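Local coordinates for protein mannose-6-phosphate isomerase (Helicobacter pylori, PDB 2QH5) that probably transfers GMP from GTP to alpha-D-mannose 1-phosphate to make GDP-mannose, this chain being the N-terminal nucleotidyltransferase part of a longer type 2 mannose-6-phosphate isomerase, at residues 65-68 against 69-73; 222-226 against 227-231. All coordinates share one frame; numbering follows the deposited sequence.

Contact 1: residues 65-68 against 69-73; sequences LALE and EIKNE
The last turn of helix 63-69 is where Leu65 and Ala66 meet Glu69 and Ile70, just before the chain leaves for the loop that leads to strand 78-84. The regular helical bond is that from Glu69 N to Leu65 O, 3.3 Å long and bent to 141° at the hydrogen. Ala66 O takes two weak bonds instead, from Glu69 N at 3.1 Å and from Ile70 N at 3.4 Å, so the helical pattern slackens here. A further weak bond, Lys71 N to Glu68 O, measures 3.5 Å and spans three residues; between them Ile70 no longer has helical backbone angles.

Side chains follow the same course. Leu65 and Glu69, one turn apart, run side by side and point the same way. The CD1 branch of Leu65 lies 3.5 Å from Glu69 OE1, and Glu69 CG lies near Leu65 O. With CG anti to its own carbonyl carbon and the chain extended beyond it, Glu69 carries its carboxylate alongside the leucine to Ser38, whose OG bonds OE2; this buried acid is thus held from outside the turn. Ile70 CG1 stands between its backbone N and carbonyl carbon (chi1 57°), which brings it to 3.4 Å from Ala66 O, while the side chain also touches Phe40 of helix 39-48. Phe30 packs on Leu65, Ala66 and Glu69. Fraying of i to i+4 bonding into three-residue turns in this way is characteristic of a helix C-terminus, here in an alpha-beta nucleotidyltransferase fold of the GT-A clan.

Contact 2: residues 222-226 against 227-231; sequences NAYFF and EKKIA
Asn222 reaches across to the facing strand with its side-chain amide: ND2 bonds Ile230 O at 2.7 Å, with 152° at the hydrogen. CG set anti to the carbonyl carbon (chi1 -63°) brings ND2 to that oxygen, which lies 17° out of the amide plane, and leaves ND2 3.4 Å from Ala231 CB. The same Ile230 O also takes Ala223 N at 3.2 Å, the two donors arriving from opposite faces of the carbonyl plane. This double grip lies in the beta hairpin of strands 221-223 and 230-233, where Asn222 and Ala231 form an antiparallel non-hydrogen-bonded pair. Ala223 CB meets Ile230 CG2 at 3.8 Å, and Ile230 also packs on Tyr63, Phe81 and Leu83.

Tyr224 and Lys229 lie side by side and point the same way. With every torsion near 180°, the lysine chain runs straight along the phenol, approaching the ring obliquely: CG is 3.4 Å from Tyr224 CE1, and CE comes to 3.2 Å from Tyr224 OH. In the loop, Phe225 CD2 sits 3.5 Å above the centre of the Phe226 ring, while Phe226 CE1 meets the edge of the Phe225 ring; Ala223 CB lies against one face of Phe225, toward its rim. Phe226 also stacks edge-to-face with Phe64.

Contact 1 is partly buried, with Glu69 and Ile70 packed against neighbouring parts of the fold, whereas contact 2 is a surface hairpin whose loop residues 224-227 are all exposed. Their centres are 15 Å apart, and their nearest atoms, about 4 Å apart, do not touch. Helix 63-69 connects them: it ends in contact 1, while its Tyr63 and Phe64 meet residues of contact 2. Strand 78-84, which follows the loop of contact 1, pairs with strand 230-233 of contact 2. Chemistry differs with place: contact 1 relies on backbone bonds, with one buried acid held by Ser38 from outside; contact 2 adds a side-chain amide bond, aromatic rings and a lysine's methylenes.

Contact 1: residues 65-68 against 69-73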
ATOM      1  N   LEU A  65       7.272   1.905  19.107  1.00 54.14           N
ATOM      2  CA  LEU A  65       8.115   2.801  18.322  1.00 53.18           C
ATOM      3  C   LEU A  65       7.268   3.653  17.354  1.00 55.69           C
ATOM      4  O   LEU A  65       7.402   4.883  17.309  1.00 59.35           O
ATOM      5  CB  LEU A  65       9.181   1.988  17.568  1.00 56.62           C
ATOM      6  CG  LEU A  65      10.229   2.714  16.722  1.00 53.41           C
ATOM      7  CD1 LEU A  65      10.879   3.834  17.510  1.00 61.42           C
ATOM      8  CD2 LEU A  65      11.276   1.726  16.236  1.00 48.99           C
ATOM      9  N   ALA A  66       6.389   2.990  16.602  1.00 54.01           N
ATOM     10  CA  ALA A  66       5.489   3.650  15.670  1.00 55.21           C
ATOM     11  C   ALA A  66       4.559   4.640  16.378  1.00 60.55           C
ATOM     12  O   ALA A  66       4.429   5.795  15.961  1.00 57.97           O
ATOM     13  CB  ALA A  66       4.680   2.611  14.919  1.00 54.10           C
ATOM     14  N   LEU A  67       3.933   4.178  17.458  1.00 64.34           N
ATOM     15  CA  LEU A  67       2.967   4.965  18.214  1.00 69.87           C
ATOM     16  C   LEU A  67       3.625   6.204  18.816  1.00 74.12           C
ATOM     17  O   LEU A  67       2.987   7.251  18.952  1.00 77.17           O
ATOM     18  CB  LEU A  67       2.361   4.105  19.322  1.00 68.08           C
ATOM     19  CG  LEU A  67       0.874   4.162  19.682  1.00 71.07           C
ATOM     20  CD1 LEU A  67       0.719   3.688  21.117  1.00 69.27           C
ATOM     21  CD2 LEU A  67       0.229   5.537  19.511  1.00 69.12           C
ATOM     22  N   GLU A  68       4.905   6.079  19.159  1.00 78.09           N
ATOM     23  CA  GLU A  68       5.674   7.190  19.715  1.00 83.59           C
ATOM     24  C   GLU A  68       5.902   8.296  18.691  1.00 82.79           C
ATOM     25  O   GLU A  68       5.831   9.482  19.024  1.00 85.33           O
ATOM     26  CB  GLU A  68       7.020   6.689  20.242  1.00 84.31           C
ATOM     27  CG  GLU A  68       7.725   7.639  21.201  1.00 88.54           C
ATOM     28  CD  GLU A  68       8.914   6.988  21.885  1.00 91.80           C
ATOM     29  OE1 GLU A  68       8.828   6.739  23.108  1.00 98.73           O
ATOM     30  OE2 GLU A  68       9.924   6.707  21.200  1.00 98.22           O
ATOM     31  N   GLU A  69       6.165   7.903  17.447  1.00 83.12           N
ATOM     32  CA  GLU A  69       6.540   8.850  16.397  1.00 80.94           C
ATOM     33  C   GLU A  69       5.378   9.638  15.806  1.00 82.05           C
ATOM     34  O   GLU A  69       5.586  10.650  15.138  1.00 82.69           O
ATOM     35  CB  GLU A  69       7.325   8.142  15.300  1.00 75.43           C
ATOM     36  CG  GLU A  69       8.765   7.932  15.686  1.00 77.53           C
ATOM     37  CD  GLU A  69       9.534   7.111  14.681  1.00 78.36           C
ATOM     38  OE1 GLU A  69      10.458   6.391  15.103  1.00 77.16           O
ATOM     39  OE2 GLU A  69       9.217   7.177  13.476  1.00 83.46           O
ATOM     40  N   ILE A  70       4.160   9.173  16.056  1.00 86.92           N
ATOM     41  CA  ILE A  70       2.963   9.869  15.595  1.00 92.45           C
ATOM     42  C   ILE A  70       2.079  10.332  16.757  1.00 97.94           C
ATOM     43  O   ILE A  70       0.867  10.487  16.603  1.00 99.17           O
ATOM     44  CB  ILE A  70       2.131   9.019  14.590  1.00 91.65           C
ATOM     45  CG1 ILE A  70       1.721   7.678  15.205  1.00 92.79           C
ATOM     46  CG2 ILE A  70       2.907   8.811  13.300  1.00 87.95           C
ATOM     47  CD1 ILE A  70       0.428   7.126  14.652  1.00 95.07           C
ATOM     48  N   LYS A  71       2.694  10.559  17.914  1.00103.29           N
ATOM     49  CA  LYS A  71       1.968  11.057  19.079  1.00106.96           C
ATOM     50  C   LYS A  71       1.565  12.519  18.882  1.00108.34           C
ATOM     51  O   LYS A  71       0.478  12.929  19.291  1.00108.09           O
ATOM     52  CB  LYS A  71       2.801  10.882  20.354  1.00108.61           C
ATOM     53  CG  LYS A  71       2.032  11.057  21.673  1.00109.94           C
ATOM     54  CD  LYS A  71       1.141   9.856  22.001  1.00108.50           C
ATOM     55  CE  LYS A  71      -0.321  10.101  21.629  1.00106.87           C
ATOM     56  NZ  LYS A  71      -1.159   8.883  21.816  1.00104.29           N
ATOM     57  N   ASN A  72       2.446  13.287  18.244  1.00111.74           N
ATOM     58  CA  ASN A  72       2.169  14.680  17.880  1.00116.24           C
ATOM     59  C   ASN A  72       1.064  14.806  16.831  1.00118.50           C
ATOM     60  O   ASN A  72       0.280  15.760  16.854  1.00119.53           O
ATOM     61  CB  ASN A  72       3.438  15.359  17.346  1.00115.69           C
ATOM     62  CG  ASN A  72       4.330  15.910  18.450  1.00118.26           C
ATOM     63  OD1 ASN A  72       4.045  15.761  19.640  1.00120.63           O
ATOM     64  ND2 ASN A  72       5.421  16.557  18.053  1.00116.67           N
ATOM     65  N   GLU A  73       1.007  13.830  15.927  1.00119.06           N
ATOM     66  CA  GLU A  73       0.188  13.913  14.717  1.00118.35           C
ATOM     67  C   GLU A  73      -1.297  13.564  14.915  1.00117.82           C
ATOM     68  O   GLU A  73      -2.144  14.008  14.136  1.00116.34           O
ATOM     69  CB  GLU A  73       0.797  13.041  13.614  1.00118.67           C
ATOM     70  CG  GLU A  73       2.329  13.056  13.544  1.00121.62           C
ATOM     71  CD  GLU A  73       2.894  14.206  12.723  1.00126.70           C
ATOM     72  OE1 GLU A  73       2.127  14.860  11.984  1.00129.67           O
ATOM     73  OE2 GLU A  73       4.118  14.450  12.810  1.00128.89           O
TER

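Contact 2: residues 222-226 against 227-231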
ATOM      1  N   ASN A 222      -8.460  -8.367  19.571  1.00 43.40           N
ATOM      2  CA  ASN A 222      -8.176  -6.967  19.886  1.00 48.55           C
ATOM      3  C   ASN A 222      -7.557  -6.695  21.258  1.00 50.84           C
ATOM      4  O   ASN A 222      -7.870  -7.370  22.239  1.00 49.66           O
ATOM      5  CB  ASN A 222      -9.448  -6.136  19.751  1.00 51.37           C
ATOM      6  CG  ASN A 222      -9.981  -6.121  18.347  1.00 56.12           C
ATOM      7  OD1 ASN A 222     -11.153  -6.398  18.123  1.00 71.50           O
ATOM      8  ND2 ASN A 222      -9.120  -5.809  17.386  1.00 61.87           N
ATOM      9  N   ALA A 223      -6.680  -5.694  21.307  1.00 53.28           N
ATOM     10  CA  ALA A 223      -6.083  -5.228  22.551  1.00 53.45           C
ATOM     11  C   ALA A 223      -6.465  -3.763  22.775  1.00 58.46           C
ATOM     12  O   ALA A 223      -5.856  -2.850  22.212  1.00 56.99           O
ATOM     13  CB  ALA A 223      -4.571  -5.402  22.514  1.00 49.93           C
ATOM     14  N   TYR A 224      -7.496  -3.548  23.587  1.00 65.26           N
ATOM     15  CA  TYR A 224      -8.022  -2.208  23.831  1.00 69.09           C
ATOM     16  C   TYR A 224      -7.219  -1.454  24.877  1.00 69.84           C
ATOM     17  O   TYR A 224      -7.266  -0.229  24.946  1.00 75.13           O
ATOM     18  CB  TYR A 224      -9.500  -2.270  24.214  1.00 72.26           C
ATOM     19  CG  TYR A 224     -10.393  -2.577  23.040  1.00 73.77           C
ATOM     20  CD1 TYR A 224     -10.857  -1.555  22.219  1.00 83.12           C
ATOM     21  CD2 TYR A 224     -10.763  -3.887  22.736  1.00 75.43           C
ATOM     22  CE1 TYR A 224     -11.680  -1.819  21.131  1.00 83.64           C
ATOM     23  CE2 TYR A 224     -11.588  -4.166  21.647  1.00 80.05           C
ATOM     24  CZ  TYR A 224     -12.035  -3.122  20.841  1.00 82.43           C
ATOM     25  OH  TYR A 224     -12.848  -3.364  19.756  1.00 78.17           O
ATOM     26  N   PHE A 225      -6.475  -2.192  25.690  1.00 71.76           N
ATOM     27  CA  PHE A 225      -5.440  -1.603  26.536  1.00 74.18           C
ATOM     28  C   PHE A 225      -4.333  -1.088  25.603  1.00 74.36           C
ATOM     29  O   PHE A 225      -4.402  -1.305  24.391  1.00 76.79           O
ATOM     30  CB  PHE A 225      -4.921  -2.627  27.566  1.00 71.48           C
ATOM     31  CG  PHE A 225      -4.461  -3.931  26.961  1.00 62.93           C
ATOM     32  CD1 PHE A 225      -5.365  -4.956  26.715  1.00 54.84           C
ATOM     33  CD2 PHE A 225      -3.129  -4.128  26.633  1.00 60.64           C
ATOM     34  CE1 PHE A 225      -4.953  -6.136  26.147  1.00 37.36           C
ATOM     35  CE2 PHE A 225      -2.716  -5.314  26.065  1.00 51.53           C
ATOM     36  CZ  PHE A 225      -3.628  -6.315  25.824  1.00 59.01           C
ATOM     37  N   PHE A 226      -3.326  -0.422  26.164  1.00 75.36           N
ATOM     38  CA  PHE A 226      -2.402   0.428  25.400  1.00 79.06           C
ATOM     39  C   PHE A 226      -3.166   1.661  24.938  1.00 83.36           C
ATOM     40  O   PHE A 226      -2.667   2.447  24.131  1.00 84.64           O
ATOM     41  CB  PHE A 226      -1.800  -0.271  24.170  1.00 80.21           C
ATOM     42  CG  PHE A 226      -1.117  -1.575  24.463  1.00 81.65           C
ATOM     43  CD1 PHE A 226      -0.323  -1.733  25.592  1.00 89.73           C
ATOM     44  CD2 PHE A 226      -1.240  -2.638  23.578  1.00 83.37           C
ATOM     45  CE1 PHE A 226       0.315  -2.945  25.847  1.00 92.40           C
ATOM     46  CE2 PHE A 226      -0.601  -3.851  23.819  1.00 88.48           C
ATOM     47  CZ  PHE A 226       0.177  -4.005  24.956  1.00 87.83           C
ATOM     48  N   GLU A 227      -4.381   1.807  25.467  1.00 87.39           N
ATOM     49  CA  GLU A 227      -5.357   2.838  25.079  1.00 88.32           C
ATOM     50  C   GLU A 227      -5.919   2.740  23.654  1.00 84.87           C
ATOM     51  O   GLU A 227      -7.139   2.720  23.483  1.00 85.19           O
ATOM     52  CB  GLU A 227      -4.867   4.259  25.418  1.00 92.41           C
ATOM     53  CG  GLU A 227      -4.593   4.488  26.912  1.00 96.39           C
ATOM     54  CD  GLU A 227      -5.791   4.173  27.820  1.00100.62           C
ATOM     55  OE1 GLU A 227      -6.884   3.820  27.320  1.00 97.83           O
ATOM     56  OE2 GLU A 227      -5.630   4.285  29.055  1.00102.70           O
ATOM     57  N   LYS A 228      -5.044   2.674  22.649  1.00 80.55           N
ATOM     58  CA  LYS A 228      -5.458   2.408  21.272  1.00 75.28           C
ATOM     59  C   LYS A 228      -6.037   1.002  21.114  1.00 74.39           C
ATOM     60  O   LYS A 228      -5.526   0.041  21.702  1.00 75.00           O
ATOM     61  CB  LYS A 228      -4.276   2.542  20.311  1.00 74.34           C
ATOM     62  CG  LYS A 228      -3.857   3.957  19.989  1.00 75.16           C
ATOM     63  CD  LYS A 228      -4.752   4.592  18.941  1.00 70.14           C
ATOM     64  CE  LYS A 228      -4.315   6.014  18.681  1.00 65.29           C
ATOM     65  NZ  LYS A 228      -5.481   6.935  18.620  1.00 74.58           N
ATOM     66  N   LYS A 229      -7.103   0.896  20.323  1.00 69.00           N
ATOM     67  CA  LYS A 229      -7.583  -0.394  19.853  1.00 64.50           C
ATOM     68  C   LYS A 229      -6.575  -0.918  18.846  1.00 57.79           C
ATOM     69  O   LYS A 229      -6.165  -0.207  17.939  1.00 55.99           O
ATOM     70  CB  LYS A 229      -8.962  -0.281  19.203  1.00 65.24           C
ATOM     71  CG  LYS A 229      -9.451  -1.564  18.515  1.00 69.10           C
ATOM     72  CD  LYS A 229     -10.749  -1.321  17.746  1.00 75.60           C
ATOM     73  CE  LYS A 229     -11.244  -2.584  17.052  1.00 84.96           C
ATOM     74  NZ  LYS A 229     -12.299  -2.316  16.022  1.00 83.39           N
ATOM     75  N   ILE A 230      -6.174  -2.165  19.048  1.00 51.10           N
ATOM     76  CA  ILE A 230      -5.188  -2.838  18.238  1.00 51.12           C
ATOM     77  C   ILE A 230      -5.880  -4.086  17.746  1.00 44.57           C
ATOM     78  O   ILE A 230      -6.889  -4.499  18.308  1.00 49.16           O
ATOM     79  CB  ILE A 230      -3.912  -3.160  19.101  1.00 56.45           C
ATOM     80  CG1 ILE A 230      -2.791  -2.189  18.762  1.00 61.56           C
ATOM     81  CG2 ILE A 230      -3.406  -4.600  18.935  1.00 53.83           C
ATOM     82  CD1 ILE A 230      -3.213  -0.747  18.826  1.00 72.45           C
ATOM     83  N   ALA A 231      -5.381  -4.651  16.665  1.00 34.68           N
ATOM     84  CA  ALA A 231      -5.757  -5.989  16.270  1.00 40.58           C
ATOM     85  C   ALA A 231      -4.451  -6.669  15.910  1.00 42.21           C
ATOM     86  O   ALA A 231      -3.591  -6.025  15.314  1.00 40.85           O
ATOM     87  CB  ALA A 231      -6.676  -5.947  15.079  1.00 41.34           C
TER